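Local coordinates for protein-tyrosine-phosphatase (Shewanella sp., PDB 2Z72), which probably hydrolyses phosphotyrosine in proteins, a cold-active phosphatase of the calcineurin-like metallophosphoesterase family that carries two zinc ions, at residues 221-233 with 244-256. Sequence-based numbering, arbitrary orientation. Where two conformers were deposited one is given.
Sequences LDKANALYRANVD and LLNFLFFGNGPTW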
loop_
_atom_site.group_PDB
_atom_site.type_symbol
_atom_site.label_atom_id
_atom_site.label_comp_id
_atom_site.label_asym_id
_atom_site.label_seq_id
_atom_site.Cartn_x
_atom_site.Cartn_y
_atom_site.Cartn_z
ATOM N N LEU A 221 -5.290 7.207 -16.261
ATOM C CA LEU A 221 -5.104 7.100 -14.812
ATOM C C LEU A 221 -6.377 7.532 -14.083
ATOM O O LEU A 221 -6.852 6.838 -13.182
ATOM C CB LEU A 221 -3.904 7.865 -14.349
ATOM C CG LEU A 221 -2.608 7.053 -14.105
ATOM C CD1 LEU A 221 -2.223 6.239 -15.289
ATOM C CD2 LEU A 221 -1.519 7.974 -13.591
ATOM N N ASP A 222 -6.957 8.697 -14.444
ATOM C CA ASP A 222 -8.066 9.188 -13.663
ATOM C C ASP A 222 -9.277 8.279 -13.783
ATOM O O ASP A 222 -9.968 8.027 -12.806
ATOM C CB ASP A 222 -8.439 10.620 -14.032
ATOM C CG ASP A 222 -9.519 11.158 -13.125
ATOM O OD1 ASP A 222 -10.606 11.352 -13.604
ATOM O OD2 ASP A 222 -9.362 11.326 -11.894
ATOM N N LYS A 223 -9.525 7.807 -14.991
ATOM C CA LYS A 223 -10.686 6.955 -15.215
ATOM C C LYS A 223 -10.548 5.660 -14.414
ATOM O O LYS A 223 -11.503 5.212 -13.739
ATOM C CB LYS A 223 -10.927 6.662 -16.689
ATOM C CG LYS A 223 -12.151 5.796 -16.904
ATOM C CD LYS A 223 -12.481 5.676 -18.387
ATOM C CE LYS A 223 -13.758 4.901 -18.634
ATOM N NZ LYS A 223 -14.091 4.558 -20.020
ATOM N N ALA A 224 -9.368 5.053 -14.478
ATOM C CA ALA A 224 -9.152 3.793 -13.740
ATOM C C ALA A 224 -9.219 4.002 -12.252
ATOM O O ALA A 224 -9.894 3.255 -11.545
ATOM C CB ALA A 224 -7.812 3.238 -14.174
ATOM N N ASN A 225 -8.537 5.017 -11.732
ATOM C CA ASN A 225 -8.510 5.243 -10.288
ATOM C C ASN A 225 -9.913 5.520 -9.757
ATOM O O ASN A 225 -10.250 5.067 -8.651
ATOM C CB ASN A 225 -7.548 6.372 -9.917
ATOM C CG ASN A 225 -6.124 5.951 -10.012
ATOM O OD1 ASN A 225 -5.752 4.813 -9.622
ATOM N ND2 ASN A 225 -5.236 6.783 -10.540
ATOM N N ALA A 226 -10.737 6.253 -10.493
ATOM C CA ALA A 226 -12.084 6.498 -10.077
ATOM C C ALA A 226 -12.931 5.234 -10.112
ATOM O O ALA A 226 -13.753 4.987 -9.200
ATOM C CB ALA A 226 -12.708 7.588 -10.995
ATOM N N LEU A 227 -12.782 4.420 -11.156
ATOM C CA LEU A 227 -13.543 3.149 -11.182
ATOM C C LEU A 227 -13.127 2.218 -10.064
ATOM O O LEU A 227 -14.011 1.516 -9.507
ATOM C CB LEU A 227 -13.319 2.491 -12.546
ATOM C CG LEU A 227 -14.090 3.088 -13.711
ATOM C CD1 LEU A 227 -13.634 2.457 -15.017
ATOM C CD2 LEU A 227 -15.584 2.856 -13.528
ATOM N N TYR A 228 -11.846 2.205 -9.728
ATOM C CA TYR A 228 -11.403 1.361 -8.617
ATOM C C TYR A 228 -12.062 1.826 -7.307
ATOM O O TYR A 228 -12.533 0.983 -6.531
ATOM C CB TYR A 228 -9.916 1.427 -8.495
ATOM C CG TYR A 228 -9.117 0.556 -9.441
ATOM C CD1 TYR A 228 -8.118 1.027 -10.283
ATOM C CD2 TYR A 228 -9.323 -0.828 -9.451
ATOM C CE1 TYR A 228 -7.422 0.245 -11.104
ATOM C CE2 TYR A 228 -8.578 -1.658 -10.259
ATOM C CZ TYR A 228 -7.616 -1.123 -11.089
ATOM O OH TYR A 228 -6.823 -1.919 -11.901
ATOM N N ARG A 229 -12.115 3.122 -7.051
ATOM C CA ARG A 229 -12.735 3.581 -5.831
ATOM C C ARG A 229 -14.224 3.260 -5.823
ATOM O O ARG A 229 -14.790 2.922 -4.777
ATOM C CB ARG A 229 -12.517 5.091 -5.660
ATOM C CG ARG A 229 -11.137 5.457 -5.138
ATOM C CD ARG A 229 -10.980 6.915 -4.834
ATOM N NE ARG A 229 -10.830 7.740 -6.052
ATOM C CZ ARG A 229 -9.679 7.954 -6.650
ATOM N NH1 ARG A 229 -8.569 7.474 -6.200
ATOM N NH2 ARG A 229 -9.638 8.720 -7.738
ATOM N N ALA A 230 -14.897 3.417 -6.951
ATOM C CA ALA A 230 -16.336 3.252 -7.025
ATOM C C ALA A 230 -16.788 1.818 -6.984
ATOM O O ALA A 230 -17.967 1.565 -6.685
ATOM C CB ALA A 230 -16.886 3.938 -8.297
ATOM N N ASN A 231 -15.901 0.890 -7.263
ATOM C CA ASN A 231 -16.325 -0.499 -7.459
ATOM C C ASN A 231 -15.603 -1.464 -6.604
ATOM O O ASN A 231 -15.860 -2.673 -6.744
ATOM C CB ASN A 231 -16.185 -0.912 -8.950
ATOM C CG ASN A 231 -17.143 -0.080 -9.783
ATOM O OD1 ASN A 231 -16.755 0.951 -10.438
ATOM N ND2 ASN A 231 -18.398 -0.476 -9.739
ATOM N N VAL A 232 -14.739 -1.049 -5.674
ATOM C CA VAL A 232 -14.109 -2.048 -4.801
ATOM C C VAL A 232 -15.141 -2.792 -3.954
ATOM O O VAL A 232 -14.870 -3.935 -3.581
ATOM C CB VAL A 232 -12.972 -1.363 -4.015
ATOM C CG1 VAL A 232 -13.506 -0.361 -2.988
ATOM C CG2 VAL A 232 -12.060 -2.345 -3.324
ATOM N N ASP A 233 -16.322 -2.220 -3.793
ATOM C CA ASP A 233 -17.453 -2.804 -3.068
ATOM C C ASP A 233 -18.493 -3.425 -3.984
ATOM O O ASP A 233 -19.607 -3.794 -3.550
ATOM C CB ASP A 233 -18.144 -1.718 -2.214
ATOM C CG ASP A 233 -17.288 -1.171 -1.120
ATOM O OD1 ASP A 233 -16.978 -1.964 -0.206
ATOM O OD2 ASP A 233 -16.925 0.009 -1.111
ATOM N N LEU A 244 -14.941 -3.790 -18.578
ATOM C CA LEU A 244 -13.841 -2.938 -18.137
ATOM C C LEU A 244 -13.459 -3.202 -16.696
ATOM O O LEU A 244 -12.246 -3.268 -16.383
ATOM C CB LEU A 244 -14.243 -1.484 -18.335
ATOM C CG LEU A 244 -13.254 -0.440 -17.852
ATOM C CD1 LEU A 244 -11.893 -0.623 -18.471
ATOM C CD2 LEU A 244 -13.741 0.984 -18.192
ATOM N N LEU A 245 -14.453 -3.358 -15.823
ATOM C CA LEU A 245 -14.143 -3.704 -14.448
ATOM C C LEU A 245 -13.437 -5.051 -14.372
ATOM O O LEU A 245 -12.545 -5.237 -13.522
ATOM C CB LEU A 245 -15.405 -3.685 -13.570
ATOM C CG LEU A 245 -16.067 -2.335 -13.398
ATOM C CD1 LEU A 245 -17.324 -2.458 -12.539
ATOM C CD2 LEU A 245 -15.106 -1.276 -12.861
ATOM N N ASN A 246 -13.838 -5.987 -15.209
ATOM C CA ASN A 246 -13.218 -7.308 -15.215
ATOM C C ASN A 246 -11.727 -7.206 -15.511
ATOM O O ASN A 246 -10.870 -7.756 -14.844
ATOM C CB ASN A 246 -13.981 -8.163 -16.216
ATOM C CG ASN A 246 -13.516 -9.603 -16.218
ATOM O OD1 ASN A 246 -12.303 -9.862 -16.175
ATOM N ND2 ASN A 246 -14.433 -10.557 -16.264
ATOM N N PHE A 247 -11.408 -6.407 -16.527
ATOM C CA PHE A 247 -9.990 -6.091 -16.821
ATOM C C PHE A 247 -9.285 -5.506 -15.623
ATOM O O PHE A 247 -8.234 -5.947 -15.201
ATOM C CB PHE A 247 -9.868 -5.096 -17.986
ATOM C CG PHE A 247 -8.455 -4.615 -18.141
ATOM C CD1 PHE A 247 -8.139 -3.271 -17.990
ATOM C CD2 PHE A 247 -7.428 -5.489 -18.389
ATOM C CE1 PHE A 247 -6.851 -2.829 -18.077
ATOM C CE2 PHE A 247 -6.124 -5.071 -18.515
ATOM C CZ PHE A 247 -5.820 -3.751 -18.336
ATOM N N LEU A 248 -9.841 -4.436 -15.049
ATOM C CA LEU A 248 -9.192 -3.703 -13.989
ATOM C C LEU A 248 -8.952 -4.534 -12.748
ATOM O O LEU A 248 -7.938 -4.350 -12.061
ATOM C CB LEU A 248 -9.976 -2.414 -13.657
ATOM C CG LEU A 248 -9.934 -1.310 -14.711
ATOM C CD1 LEU A 248 -10.911 -0.192 -14.316
ATOM C CD2 LEU A 248 -8.508 -0.795 -14.834
ATOM N N PHE A 249 -9.910 -5.401 -12.409
ATOM C CA PHE A 249 -9.831 -6.102 -11.140
ATOM C C PHE A 249 -9.203 -7.463 -11.204
ATOM O O PHE A 249 -8.845 -8.003 -10.124
ATOM C CB PHE A 249 -11.239 -6.239 -10.516
ATOM C CG PHE A 249 -11.653 -4.980 -9.771
ATOM C CD1 PHE A 249 -12.158 -3.870 -10.385
ATOM C CD2 PHE A 249 -11.481 -4.915 -8.403
ATOM C CE1 PHE A 249 -12.519 -2.713 -9.693
ATOM C CE2 PHE A 249 -11.871 -3.785 -7.717
ATOM C CZ PHE A 249 -12.353 -2.683 -8.351
ATOM N N PHE A 250 -9.019 -8.057 -12.365
ATOM C CA PHE A 250 -8.552 -9.440 -12.411
ATOM C C PHE A 250 -7.249 -9.615 -13.128
ATOM O O PHE A 250 -6.383 -8.736 -13.130
ATOM C CB PHE A 250 -9.739 -10.312 -12.894
ATOM C CG PHE A 250 -10.901 -10.172 -11.919
ATOM C CD1 PHE A 250 -12.096 -9.645 -12.410
ATOM C CD2 PHE A 250 -10.798 -10.484 -10.583
ATOM C CE1 PHE A 250 -13.163 -9.463 -11.543
ATOM C CE2 PHE A 250 -11.867 -10.323 -9.690
ATOM C CZ PHE A 250 -13.041 -9.774 -10.215
ATOM N N GLY A 251 -6.925 -10.784 -13.671
ATOM C CA GLY A 251 -5.576 -11.243 -13.890
ATOM C C GLY A 251 -4.655 -10.503 -14.783
ATOM O O GLY A 251 -3.411 -10.546 -14.626
ATOM N N ASN A 252 -5.222 -9.779 -15.772
ATOM C CA ASN A 252 -4.352 -9.042 -16.691
ATOM C C ASN A 252 -4.257 -7.563 -16.342
ATOM O O ASN A 252 -3.642 -6.765 -17.080
ATOM C CB ASN A 252 -4.882 -9.142 -18.143
ATOM C CG ASN A 252 -3.789 -8.904 -19.186
ATOM O OD1 ASN A 252 -2.621 -9.274 -19.126
ATOM N ND2 ASN A 252 -4.151 -8.218 -20.270
ATOM N N GLY A 253 -4.918 -7.150 -15.251
ATOM C CA GLY A 253 -5.063 -5.760 -14.918
ATOM C C GLY A 253 -3.989 -5.241 -13.980
ATOM O O GLY A 253 -3.048 -5.962 -13.587
ATOM N N PRO A 254 -4.079 -3.950 -13.680
ATOM C CA PRO A 254 -2.985 -3.316 -12.962
ATOM C C PRO A 254 -2.587 -3.907 -11.627
ATOM O O PRO A 254 -1.424 -3.713 -11.242
ATOM C CB PRO A 254 -3.535 -1.875 -12.789
ATOM C CG PRO A 254 -4.388 -1.633 -14.012
ATOM C CD PRO A 254 -5.025 -2.985 -14.297
ATOM N N THR A 255 -3.497 -4.543 -10.900
ATOM C CA THR A 255 -3.151 -5.060 -9.587
ATOM C C THR A 255 -2.825 -6.548 -9.545
ATOM O O THR A 255 -2.351 -7.013 -8.519
ATOM C CB THR A 255 -4.259 -4.768 -8.571
ATOM O OG1 THR A 255 -5.456 -5.362 -9.040
ATOM C CG2 THR A 255 -4.435 -3.274 -8.376
ATOM N N TRP A 256 -2.934 -7.245 -10.671
ATOM C CA TRP A 256 -2.567 -8.666 -10.728
ATOM C C TRP A 256 -1.539 -8.990 -11.778
ATOM O O TRP A 256 -0.922 -10.052 -11.720
ATOM C CB TRP A 256 -3.802 -9.523 -10.981
ATOM C CG TRP A 256 -4.730 -9.692 -9.848
ATOM C CD1 TRP A 256 -5.775 -8.872 -9.483
ATOM C CD2 TRP A 256 -4.723 -10.738 -8.896
ATOM N NE1 TRP A 256 -6.422 -9.352 -8.395
ATOM C CE2 TRP A 256 -5.796 -10.513 -7.992
ATOM C CE3 TRP A 256 -3.963 -11.880 -8.691
ATOM C CZ2 TRP A 256 -6.089 -11.363 -6.931
ATOM C CZ3 TRP A 256 -4.242 -12.713 -7.647
ATOM C CH2 TRP A 256 -5.299 -12.463 -6.762
#
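Tyr-228 reaches from helix 221-231 to the end of helix 244-249, where its OH donates a hydrogen bond of 2.7 Å to Leu-248 O. The acceptor lies at the ring edge, in the ring plane, while the hydroxyl meets the carbonyl at a C=O...O angle of 121°, tilted out of the carbonyl plane. With CG anti to its own carbonyl carbon, the phenol crosses Leu-248 at a slant, its CZ 3.7 Å from Leu-248 CB. The Pro-254 ring packs against the hydroxyl, CD standing 3.2 Å from Tyr-228 OH. Phe-249 slides past in the opposite direction: its CE1 comes within 3.7 Å of Tyr-228 CD2, and the planes, inclined at 59°, make the pair oblique. A phenylalanine here would probably keep much of this ring packing but leave the Leu-248 carbonyl without its hydroxyl partner.

Away from the phenol the contact is mostly leucine packing, with the Asn-231 side chain lying across the methyls of Leu-245. The Leu-227 side chain crosses that of Leu-244 at about a right angle, CD1 lying 3.5 Å from Leu-244 CD2, and also touches Leu-248 CD1. The solvent side is looser: exposed Lys-223, extended over Leu-244 in the conformer given, buries just 17 Å².

The two helices cross almost perpendicularly (-92°), their axes 10.8 Å apart at closest approach. Helix 236-241 joins through Leu-239, which touches Leu-245 and Phe-249, whereas helix 212-216 places Trp-214 against Ala-224 and Pro-254. The side chain of Thr-255, hydrogen-bonded through OG1 to Gln-152 of helix 149-156, is about 7 Å from a zinc ion, so the chain after helix 244-249 runs close to the metal site, while Asn-225 ties helix 221-231 to strand 197-200 through Ile-197 O.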